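Side-chain contacts in putative nitrite reductase NADPH (Small subunit) oxidoreductase protein (Vibrio parahaemolyticus RIMD 2210633, PDB 3C0D), which probably serves as the Rieske-like small subunit of an NAD(P)H-dependent nitrite reductase in nitrate assimilation: residues Ala21-Leu24 with Arg29-Leu32; Gln44-Asp47 with Ala52-Met55; Lys75-Leu80 with Cys85-Ala90. All coordinates share one frame; numbering follows the deposited sequence.

Contact 1. Residues Ala21-Leu24 with Arg29-Leu32; sequences ATVL and RVAL
A21 pairs with L32 through both of its backbone polar atoms: A21 N donates to L32 O at 3.0 Å, and L32 N returns a nearly straight bond to A21 O at 2.8 Å. The methyl of A21 also packs on L15, a residue that L32 touches as well. At T22 the chains approach most closely, in a non-hydrogen-bonded pair with A31 whose CA atoms are 4.5 Å apart. Here T22 makes a CA-H...O contact with V30 O, 3.2 Å from CA. The T22 side chain stands on the opposite face from A21 and packs against D45 and S56.

These two segments form the facing arms of an antiparallel beta hairpin, strands 21-25 and 28-35, in the Rieske-like domain; the second arm is in turn paired with strand 39-47, where A31 bonds to V43. V23 and V30 form the second hydrogen-bonded pair. V23 N reaches V30 O, which thus accepts an N-H as well as the T22 CA-H, and V30 N donates to V23 O. With CG1 anti to the carbonyl carbon (chi1 -71°), V23 sets CG2 between N and C, leaning over the neighbouring strand. That methyl lies 3.6 Å from L32 CG and 3.8 Å from V30 CB, and the V23 and L32 side chains cross at about a right angle.

L24 returns to the face of T22. Its side chain lies alongside that of R29, whose chain bends at chi2 and chi3; L24 CD1 covers one face of the guanidinium, 4.0 Å from R29 NE. R29 also makes a cation-pi contact with Y53.

Contact 2. Residues Gln44-Asp47 with Ala52-Met55; sequences QDWD and AYVM
A short, weakly bonded beta hairpin joins the end of strand 39-47 to strand 52-53 in this Rieske-like domain, and a compact turn follows it at V54 and M55. The turn is held by D45 O, which accepts two N-H groups: M55 N at 2.9 Å, in the carbonyl plane, and V54 N at 3.1 Å, from above that plane. With CG anti to the backbone N (chi1 -170°), the D45 carboxylate comes up beside the same turn; OD1 is bonded to S56 N, and OD2 lies 3.3 Å from Y53 CB.

W46 and Y53 form a non-hydrogen-bonded pair, and their rings make a T-shaped (edge-to-face) pair, the edge of W46 toward the face of Y53, with centroids 5.0 Å apart and planes at 68°. W46 CE3 sits over the centre of the Y53 ring, and one face of the indole lies on the backbone of A52, toward the rim. D47 N donates to A52 O, while D47 OD1 accepts from I49 N in the hairpin loop and OD2 is hydrogen-bonded to S71 OG. The chain of M55, a selenomethionine, is bent at chi2 and chi3, and its SE lies 3.8 Å from D47 CB. Q44 NE2 donates to W46 O at 2.6 Å.

Contact 3. Residues Lys75-Leu80 with Cys85-Ala90; sequences KQHFSL and CLEDEA
C85 lays its side chain over the ring of F78. With SG anti to the backbone N (chi1 177°), the sulfur stands over one face of the phenyl group, toward its rim, 4.3 Å from the ring centroid and 21° off the normal: a cysteine sulfur-aromatic contact. C85 CB packs closer still, 3.5 Å from F78 CE1, and on another side SG touches Q76 CB. C85 also makes a CA-H...O contact with H77 O, 3.1 Å from CA.

That carbonyl is taken up chiefly by the next residue. L86 N donates to H77 O at 2.7 Å, and the L86 side chain lies against the same residue, its CD1 methyl 3.9 Å from H77 CB. E87 answers with its side chain: the chain bends at chi2 (98°), bringing OE1 to H77 N at 2.8 Å on the syn side of the carboxylate. H77 is thereby held at both backbone polar atoms, its N by a carboxylate and its O by a main-chain N-H, with E87 accepting in the manner of the carbonyl that a neighbouring strand might offer. E87 N makes a weak bond to C85 SG.

The loop carrying C85 to E87 therefore runs along strand 77-79, an outer strand of the three-stranded antiparallel sheet. On its other edge this strand pairs with strand 67-70, F78 bonding to V69, and L86 reaches across to C68 and I63.

In the fold
Contacts 1 and 2 meet directly on one sheet: strand 28-35 of the first neighbours strand 39-47 of the second, R29 O is probably hydrogen-bonded to D45 N, and R29 CG packs on Y53. Contact 3 sets a loop against the edge of the separate three-stranded sheet, its centre about 19 Å from that of contact 1, and touches contact 2 where M55 CE meets F78. Each is partly buried. Contact 1, with its centre nearest the middle of the chain, rests on regular backbone pairing and aliphatic side chains; contact 2 relies on a carbonyl that accepts two N-H groups and an edge-to-face ring pair; contact 3, farthest out, combines one backbone hydrogen bond with a side-chain carboxylate acceptor and a sulfur-aromatic contact.

Contact 1. Residues Ala21-Leu24 with Arg29-Leu32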
loop_
_atom_site.group_PDB
_atom_site.type_symbol
_atom_site.label_atom_id
_atom_site.label_comp_id
_atom_site.label_asym_id
_atom_site.label_seq_id
_atom_site.Cartn_x
_atom_site.Cartn_y
_atom_site.Cartn_z
ATOM N N ALA A 21 -1.312 0.860 -7.550
ATOM C CA ALA A 21 -2.261 0.080 -8.340
ATOM C C ALA A 21 -3.322 -0.406 -7.364
ATOM O O ALA A 21 -3.003 -1.018 -6.355
ATOM C CB ALA A 21 -1.574 -1.115 -8.969
ATOM N N THR A 22 -4.582 -0.144 -7.642
ATOM C CA THR A 22 -5.599 -0.586 -6.717
ATOM C C THR A 22 -5.917 -2.018 -7.019
ATOM O O THR A 22 -5.755 -2.465 -8.151
ATOM C CB THR A 22 -6.894 0.214 -6.873
ATOM O OG1 THR A 22 -7.437 -0.027 -8.177
ATOM C CG2 THR A 22 -6.633 1.709 -6.688
ATOM N N VAL A 23 -6.352 -2.734 -5.990
ATOM C CA VAL A 23 -6.748 -4.133 -6.083
ATOM C C VAL A 23 -7.714 -4.342 -4.944
ATOM O O VAL A 23 -7.872 -3.481 -4.079
ATOM C CB VAL A 23 -5.581 -5.121 -5.869
ATOM C CG1 VAL A 23 -4.629 -5.084 -7.066
ATOM C CG2 VAL A 23 -4.862 -4.790 -4.559
ATOM N N LEU A 24 -8.351 -5.496 -4.938
ATOM C CA LEU A 24 -9.311 -5.821 -3.904
ATOM C C LEU A 24 -8.822 -7.048 -3.152
ATOM O O LEU A 24 -8.391 -8.042 -3.759
ATOM C CB LEU A 24 -10.672 -6.131 -4.536
ATOM C CG LEU A 24 -11.818 -5.123 -4.503
ATOM C CD1 LEU A 24 -11.323 -3.689 -4.688
ATOM C CD2 LEU A 24 -12.805 -5.518 -5.597
ATOM N N ARG A 29 -10.732 -2.130 -0.213
ATOM C CA ARG A 29 -9.969 -1.398 -1.215
ATOM C C ARG A 29 -8.520 -1.327 -0.813
ATOM O O ARG A 29 -8.210 -0.733 0.212
ATOM C CB ARG A 29 -10.448 0.038 -1.327
ATOM C CG ARG A 29 -10.297 0.588 -2.721
ATOM C CD ARG A 29 -11.588 0.373 -3.426
ATOM N NE ARG A 29 -12.439 -0.437 -2.584
ATOM C CZ ARG A 29 -13.732 -0.555 -2.775
ATOM N NH1 ARG A 29 -14.295 0.099 -3.782
ATOM N NH2 ARG A 29 -14.455 -1.323 -1.972
ATOM N N VAL A 30 -7.629 -1.886 -1.627
ATOM C CA VAL A 30 -6.204 -1.879 -1.312
ATOM C C VAL A 30 -5.356 -1.196 -2.387
ATOM O O VAL A 30 -5.666 -1.254 -3.579
ATOM C CB VAL A 30 -5.690 -3.322 -1.115
ATOM C CG1 VAL A 30 -4.245 -3.311 -0.673
ATOM C CG2 VAL A 30 -6.556 -4.039 -0.106
ATOM N N ALA A 31 -4.284 -0.547 -1.952
ATOM C CA ALA A 31 -3.378 0.133 -2.865
ATOM C C ALA A 31 -2.031 -0.578 -2.823
ATOM O O ALA A 31 -1.436 -0.698 -1.760
ATOM C CB ALA A 31 -3.215 1.606 -2.458
ATOM N N LEU A 32 -1.564 -1.071 -3.968
ATOM C CA LEU A 32 -0.281 -1.754 -4.021
ATOM C C LEU A 32 0.799 -0.794 -4.494
ATOM O O LEU A 32 0.585 -0.020 -5.427
ATOM C CB LEU A 32 -0.332 -2.956 -4.960
ATOM C CG LEU A 32 -1.297 -4.067 -4.570
ATOM C CD1 LEU A 32 -0.930 -5.325 -5.324
ATOM C CD2 LEU A 32 -1.243 -4.310 -3.064
#

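Contact 2. Residues Gln44-Asp47 with Ala52-Met55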
loop_
_atom_site.group_PDB
_atom_site.type_symbol
_atom_site.label_atom_id
_atom_site.label_comp_id
_atom_site.label_asym_id
_atom_site.label_seq_id
_atom_site.Cartn_x
_atom_site.Cartn_y
_atom_site.Cartn_z
ATOM N N GLN A 44 -4.519 0.541 2.743
ATOM C CA GLN A 44 -5.898 0.821 2.351
ATOM C C GLN A 44 -5.889 1.979 1.366
ATOM O O GLN A 44 -5.163 2.958 1.555
ATOM C CB GLN A 44 -6.740 1.214 3.550
ATOM C CG GLN A 44 -6.481 2.608 4.056
ATOM C CD GLN A 44 -7.280 2.885 5.300
ATOM O OE1 GLN A 44 -7.146 2.174 6.301
ATOM N NE2 GLN A 44 -8.126 3.912 5.253
ATOM N N ASP A 45 -6.707 1.866 0.324
ATOM C CA ASP A 45 -6.777 2.882 -0.702
ATOM C C ASP A 45 -7.601 4.046 -0.250
ATOM O O ASP A 45 -7.389 5.160 -0.709
ATOM C CB ASP A 45 -7.354 2.318 -1.993
ATOM C CG ASP A 45 -7.218 3.286 -3.159
ATOM O OD1 ASP A 45 -6.111 3.839 -3.353
ATOM O OD2 ASP A 45 -8.208 3.492 -3.888
ATOM N N TRP A 46 -8.540 3.798 0.652
ATOM C CA TRP A 46 -9.376 4.877 1.171
ATOM C C TRP A 46 -8.570 5.803 2.110
ATOM O O TRP A 46 -7.938 5.341 3.059
ATOM C CB TRP A 46 -10.585 4.263 1.889
ATOM C CG TRP A 46 -11.514 5.228 2.578
ATOM C CD1 TRP A 46 -11.471 5.611 3.881
ATOM C CD2 TRP A 46 -12.647 5.892 2.002
ATOM N NE1 TRP A 46 -12.506 6.465 4.163
ATOM C CE2 TRP A 46 -13.246 6.656 3.029
ATOM C CE3 TRP A 46 -13.219 5.911 0.720
ATOM C CZ2 TRP A 46 -14.390 7.439 2.813
ATOM C CZ3 TRP A 46 -14.358 6.687 0.504
ATOM C CH2 TRP A 46 -14.933 7.437 1.549
ATOM N N ASP A 47 -8.579 7.100 1.807
ATOM C CA ASP A 47 -7.894 8.126 2.591
ATOM C C ASP A 47 -8.775 8.512 3.780
ATOM O O ASP A 47 -9.812 9.153 3.613
ATOM C CB ASP A 47 -7.659 9.361 1.725
ATOM C CG ASP A 47 -7.066 10.517 2.505
ATOM O OD1 ASP A 47 -7.013 10.437 3.751
ATOM O OD2 ASP A 47 -6.658 11.511 1.873
ATOM N N ALA A 52 -11.999 9.438 0.463
ATOM C CA ALA A 52 -12.161 8.988 -0.914
ATOM C C ALA A 52 -11.091 7.970 -1.262
ATOM O O ALA A 52 -9.968 8.067 -0.773
ATOM C CB ALA A 52 -12.095 10.169 -1.873
ATOM N N TYR A 53 -11.450 6.979 -2.076
ATOM C CA TYR A 53 -10.479 5.981 -2.482
ATOM C C TYR A 53 -9.579 6.763 -3.389
ATOM O O TYR A 53 -9.966 7.074 -4.517
ATOM C CB TYR A 53 -11.109 4.855 -3.292
ATOM C CG TYR A 53 -12.189 4.091 -2.588
ATOM C CD1 TYR A 53 -11.901 3.261 -1.506
ATOM C CD2 TYR A 53 -13.506 4.206 -2.999
ATOM C CE1 TYR A 53 -12.912 2.555 -0.847
ATOM C CE2 TYR A 53 -14.522 3.516 -2.352
ATOM C CZ TYR A 53 -14.224 2.691 -1.288
ATOM O OH TYR A 53 -15.239 1.971 -0.712
ATOM N N VAL A 54 -8.379 7.080 -2.907
ATOM C CA VAL A 54 -7.453 7.862 -3.701
ATOM C C VAL A 54 -5.974 7.637 -3.382
ATOM O O VAL A 54 -5.105 8.240 -4.028
ATOM C CB VAL A 54 -7.794 9.365 -3.555
ATOM C CG1 VAL A 54 -7.363 9.887 -2.200
ATOM C CG2 VAL A 54 -7.150 10.147 -4.676
HETATM N N MSE A 55 -5.677 6.765 -2.421
HETATM C CA MSE A 55 -4.290 6.535 -2.053
HETATM C C MSE A 55 -3.436 5.986 -3.174
HETATM O O MSE A 55 -2.218 6.178 -3.189
HETATM C CB MSE A 55 -4.191 5.621 -0.833
HETATM C CG MSE A 55 -4.767 6.227 0.457
HETATM SE SE MSE A 55 -4.175 8.060 0.938
HETATM C CE MSE A 55 -2.279 7.709 1.242
#

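Contact 3. Residues Lys75-Leu80 with Cys85-Ala90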
loop_
_atom_site.group_PDB
_atom_site.type_symbol
_atom_site.label_atom_id
_atom_site.label_comp_id
_atom_site.label_asym_id
_atom_site.label_seq_id
_atom_site.Cartn_x
_atom_site.Cartn_y
_atom_site.Cartn_z
ATOM N N LYS A 75 -2.727 16.307 1.289
ATOM C CA LYS A 75 -1.294 16.016 1.331
ATOM C C LYS A 75 -0.645 15.314 2.530
ATOM O O LYS A 75 0.587 15.300 2.614
ATOM C CB LYS A 75 -0.503 17.304 1.062
ATOM C CG LYS A 75 -0.855 18.018 -0.223
ATOM C CD LYS A 75 -0.546 17.174 -1.452
ATOM C CE LYS A 75 -0.760 17.976 -2.742
ATOM N NZ LYS A 75 -2.157 18.501 -2.880
ATOM N N GLN A 76 -1.415 14.739 3.452
ATOM C CA GLN A 76 -0.772 14.062 4.579
ATOM C C GLN A 76 0.107 12.892 4.110
ATOM O O GLN A 76 -0.167 12.259 3.087
ATOM C CB GLN A 76 -1.806 13.556 5.584
ATOM C CG GLN A 76 -2.474 14.642 6.409
ATOM C CD GLN A 76 -3.791 15.107 5.819
ATOM O OE1 GLN A 76 -4.699 14.308 5.607
ATOM N NE2 GLN A 76 -3.904 16.404 5.561
ATOM N N HIS A 77 1.168 12.609 4.861
ATOM C CA HIS A 77 2.091 11.530 4.511
ATOM C C HIS A 77 1.818 10.266 5.305
ATOM O O HIS A 77 1.708 10.293 6.529
ATOM C CB HIS A 77 3.531 11.978 4.750
ATOM C CG HIS A 77 3.997 13.025 3.789
ATOM N ND1 HIS A 77 4.393 12.731 2.504
ATOM C CD2 HIS A 77 4.086 14.370 3.908
ATOM C CE1 HIS A 77 4.704 13.849 1.870
ATOM N NE2 HIS A 77 4.525 14.858 2.700
ATOM N N PHE A 78 1.721 9.147 4.602
ATOM C CA PHE A 78 1.467 7.869 5.254
ATOM C C PHE A 78 2.565 6.849 4.972
ATOM O O PHE A 78 2.820 6.535 3.814
ATOM C CB PHE A 78 0.148 7.294 4.757
ATOM C CG PHE A 78 -1.058 8.080 5.172
ATOM C CD1 PHE A 78 -1.700 7.804 6.374
ATOM C CD2 PHE A 78 -1.598 9.048 4.327
ATOM C CE1 PHE A 78 -2.878 8.475 6.730
ATOM C CE2 PHE A 78 -2.770 9.722 4.672
ATOM C CZ PHE A 78 -3.412 9.432 5.876
ATOM N N SER A 79 3.194 6.326 6.023
ATOM C CA SER A 79 4.245 5.314 5.884
ATOM C C SER A 79 3.779 4.028 5.200
ATOM O O SER A 79 2.865 3.374 5.697
ATOM C CB SER A 79 4.773 4.915 7.249
ATOM O OG SER A 79 5.347 3.620 7.165
ATOM N N LEU A 80 4.427 3.639 4.102
ATOM C CA LEU A 80 4.051 2.409 3.389
ATOM C C LEU A 80 4.257 1.134 4.210
ATOM O O LEU A 80 3.593 0.116 3.971
ATOM C CB LEU A 80 4.830 2.275 2.070
ATOM C CG LEU A 80 4.566 3.310 0.971
ATOM C CD1 LEU A 80 5.351 2.934 -0.271
ATOM C CD2 LEU A 80 3.076 3.382 0.655
ATOM N N CYS A 85 0.414 7.902 9.855
ATOM C CA CYS A 85 0.404 9.187 9.173
ATOM C C CYS A 85 1.465 9.999 9.887
ATOM O O CYS A 85 1.520 9.971 11.113
ATOM C CB CYS A 85 -0.948 9.874 9.325
ATOM S SG CYS A 85 -0.989 11.502 8.568
ATOM N N LEU A 86 2.303 10.719 9.142
ATOM C CA LEU A 86 3.369 11.498 9.766
ATOM C C LEU A 86 2.936 12.823 10.374
ATOM O O LEU A 86 3.564 13.297 11.317
ATOM C CB LEU A 86 4.502 11.764 8.771
ATOM C CG LEU A 86 5.197 10.547 8.153
ATOM C CD1 LEU A 86 6.377 11.011 7.297
ATOM C CD2 LEU A 86 5.671 9.603 9.255
ATOM N N GLU A 87 1.864 13.415 9.860
ATOM C CA GLU A 87 1.421 14.710 10.366
ATOM C C GLU A 87 0.169 14.689 11.230
ATOM O O GLU A 87 -0.476 15.718 11.445
ATOM C CB GLU A 87 1.215 15.675 9.196
ATOM C CG GLU A 87 2.466 15.904 8.346
ATOM C CD GLU A 87 2.489 15.055 7.091
ATOM O OE1 GLU A 87 2.192 13.844 7.186
ATOM O OE2 GLU A 87 2.811 15.606 6.017
ATOM N N ASP A 88 -0.173 13.520 11.743
ATOM C CA ASP A 88 -1.356 13.404 12.568
ATOM C C ASP A 88 -1.304 12.013 13.161
ATOM O O ASP A 88 -1.925 11.084 12.650
ATOM C CB ASP A 88 -2.595 13.574 11.701
ATOM C CG ASP A 88 -3.818 13.899 12.505
ATOM O OD1 ASP A 88 -4.052 13.212 13.522
ATOM O OD2 ASP A 88 -4.543 14.842 12.113
ATOM N N GLU A 89 -0.544 11.877 14.239
ATOM C CA GLU A 89 -0.361 10.593 14.895
ATOM C C GLU A 89 -1.638 9.817 15.149
ATOM O O GLU A 89 -1.576 8.643 15.487
ATOM C CB GLU A 89 0.412 10.792 16.200
ATOM C CG GLU A 89 1.878 11.162 15.969
ATOM C CD GLU A 89 2.455 12.016 17.082
ATOM O OE1 GLU A 89 1.936 13.137 17.300
ATOM O OE2 GLU A 89 3.429 11.565 17.733
ATOM N N ALA A 90 -2.791 10.453 14.964
ATOM C CA ALA A 90 -4.070 9.783 15.188
ATOM C C ALA A 90 -4.510 8.883 14.030
ATOM O O ALA A 90 -5.267 7.927 14.229
ATOM C CB ALA A 90 -5.144 10.807 15.471
#